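Local coordinates for protein papain-like cysteine protease (PDB 3MTV) that acts as a viral papain-like cysteine protease and metal-dependent nuclease, and probably helps block host mRNA nuclear export and interferon signalling, at residues 125-128 against 129-133. Residues are numbered along the deposited sequence; the frame is centred on the assembly and turned at random.
Sequences YLQR and RLQVN
With CG on the side of its carbonyl carbon (chi1 161°), Tyr125 turns its ring toward Arg129, which places CG beside its own backbone N (chi1 -77°); the i, i+4 spacing sets the two side by side. The pair lies on helix 124-131 of the papain-like cysteine protease domain. Arg129 CG comes over one face of the phenol ring, offset toward the rim, in a CH-pi contact 3.7 Å from the Tyr125 ring centroid; Tyr125 CE1 and CZ both lie 3.5 Å from Arg129 CG. The aliphatic part of the arginine thus does the touching. The charged end continues to helix 100-112, where Arg129 NH1 forms a salt bridge with Glu106 OE1. Tyr125 also packs on His109 and Ala110 of that helix, so the two side chains together join the helices. Away from this interface, Leu126 lies against Phe196 and Tyr202, its side chain about 7 Å from that of Cys90, probably the protease nucleophile as in papain-like enzymes. The backbone hydrogen bond from Arg129 N to Tyr125 O measures 2.8 Å. Near its C-terminal end the helix is irregular, yet Gln131 N still makes a backbone hydrogen bond to Gln127 O at 3.0 Å. Beyond it, Val132 N makes a weak hydrogen bond to Arg128 O, and Val132 CG2 lies 3.4 Å from that same Arg128 O.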
loop_
_atom_site.group_PDB
_atom_site.type_symbol
_atom_site.label_atom_id
_atom_site.label_comp_id
_atom_site.label_asym_id
_atom_site.label_seq_id
_atom_site.Cartn_x
_atom_site.Cartn_y
_atom_site.Cartn_z
ATOM N N TYR A 125 -8.959 -3.019 27.620
ATOM C CA TYR A 125 -10.079 -3.558 28.319
ATOM C C TYR A 125 -9.455 -4.672 29.002
ATOM O O TYR A 125 -9.759 -5.024 30.101
ATOM C CB TYR A 125 -11.116 -4.052 27.330
ATOM C CG TYR A 125 -12.076 -5.001 27.935
ATOM C CD1 TYR A 125 -11.751 -6.317 28.026
ATOM C CD2 TYR A 125 -13.310 -4.585 28.461
ATOM C CE1 TYR A 125 -12.678 -7.279 28.580
ATOM C CE2 TYR A 125 -14.249 -5.532 29.077
ATOM C CZ TYR A 125 -13.901 -6.882 29.142
ATOM O OH TYR A 125 -14.717 -7.881 29.739
ATOM N N LEU A 126 -8.469 -5.190 28.341
ATOM C CA LEU A 126 -7.812 -6.357 28.853
ATOM C C LEU A 126 -7.054 -5.953 30.058
ATOM O O LEU A 126 -7.112 -6.586 31.107
ATOM C CB LEU A 126 -6.814 -6.783 27.872
ATOM C CG LEU A 126 -6.181 -8.174 27.930
ATOM C CD1 LEU A 126 -7.033 -9.165 28.619
ATOM C CD2 LEU A 126 -5.947 -8.698 26.568
ATOM N N GLN A 127 -6.383 -4.843 29.929
ATOM C CA GLN A 127 -5.559 -4.386 31.008
ATOM C C GLN A 127 -6.428 -4.140 32.209
ATOM O O GLN A 127 -6.116 -4.437 33.358
ATOM C CB GLN A 127 -5.018 -3.107 30.587
ATOM C CG GLN A 127 -4.354 -2.516 31.726
ATOM C CD GLN A 127 -2.942 -2.316 31.387
ATOM O OE1 GLN A 127 -2.636 -1.673 30.364
ATOM N NE2 GLN A 127 -2.047 -2.928 32.168
ATOM N N ARG A 128 -7.571 -3.601 31.914
ATOM C CA ARG A 128 -8.365 -3.055 32.934
ATOM C C ARG A 128 -9.040 -4.267 33.606
ATOM O O ARG A 128 -9.116 -4.350 34.874
ATOM C CB ARG A 128 -9.251 -1.964 32.316
ATOM C CG ARG A 128 -10.349 -1.517 33.132
ATOM C CD ARG A 128 -11.509 -0.934 32.319
ATOM N NE ARG A 128 -10.872 -0.076 31.374
ATOM C CZ ARG A 128 -11.180 0.023 30.092
ATOM N NH1 ARG A 128 -12.177 -0.714 29.556
ATOM N NH2 ARG A 128 -10.446 0.896 29.370
ATOM N N ARG A 129 -9.409 -5.286 32.825
ATOM C CA ARG A 129 -10.010 -6.474 33.490
ATOM C C ARG A 129 -8.796 -6.915 34.073
ATOM O O ARG A 129 -7.805 -6.295 33.797
ATOM C CB ARG A 129 -10.521 -7.471 32.462
ATOM C CG ARG A 129 -11.826 -6.929 31.935
ATOM C CD ARG A 129 -12.713 -7.101 33.095
ATOM N NE ARG A 129 -13.244 -5.933 33.739
ATOM C CZ ARG A 129 -14.153 -6.101 34.678
ATOM N NH1 ARG A 129 -14.551 -7.412 34.965
ATOM N NH2 ARG A 129 -14.665 -4.991 35.290
ATOM N N LEU A 130 -8.713 -7.946 34.845
ATOM C CA LEU A 130 -7.318 -8.213 35.190
ATOM C C LEU A 130 -6.662 -7.298 36.233
ATOM O O LEU A 130 -6.420 -7.752 37.395
ATOM C CB LEU A 130 -6.409 -8.228 33.943
ATOM C CG LEU A 130 -4.939 -8.678 34.178
ATOM C CD1 LEU A 130 -3.948 -9.002 33.020
ATOM C CD2 LEU A 130 -4.316 -7.613 35.004
ATOM N N GLN A 131 -6.274 -6.069 35.857
ATOM C CA GLN A 131 -5.985 -5.080 36.949
ATOM C C GLN A 131 -6.823 -5.380 38.221
ATOM O O GLN A 131 -6.276 -5.699 39.292
ATOM C CB GLN A 131 -6.439 -3.756 36.499
ATOM C CG GLN A 131 -6.190 -2.716 37.513
ATOM C CD GLN A 131 -5.619 -1.475 36.823
ATOM O OE1 GLN A 131 -4.755 -0.806 37.393
ATOM N NE2 GLN A 131 -6.082 -1.167 35.558
ATOM N N VAL A 132 -8.144 -5.358 37.979
ATOM C CA VAL A 132 -9.232 -5.623 38.867
ATOM C C VAL A 132 -9.362 -6.977 39.350
ATOM O O VAL A 132 -10.157 -7.214 40.261
ATOM C CB VAL A 132 -10.628 -5.596 38.121
ATOM C CG1 VAL A 132 -11.685 -5.724 39.100
ATOM C CG2 VAL A 132 -10.941 -4.304 37.690
ATOM N N ASN A 133 -8.725 -7.899 38.670
ATOM C CA ASN A 133 -8.753 -9.242 39.180
ATOM C C ASN A 133 -7.564 -9.600 40.055
ATOM O O ASN A 133 -7.394 -10.799 40.456
ATOM C CB ASN A 133 -9.027 -10.220 38.059
ATOM C CG ASN A 133 -10.505 -10.373 37.832
ATOM O OD1 ASN A 133 -10.943 -9.932 36.825
ATOM N ND2 ASN A 133 -11.295 -10.932 38.806
#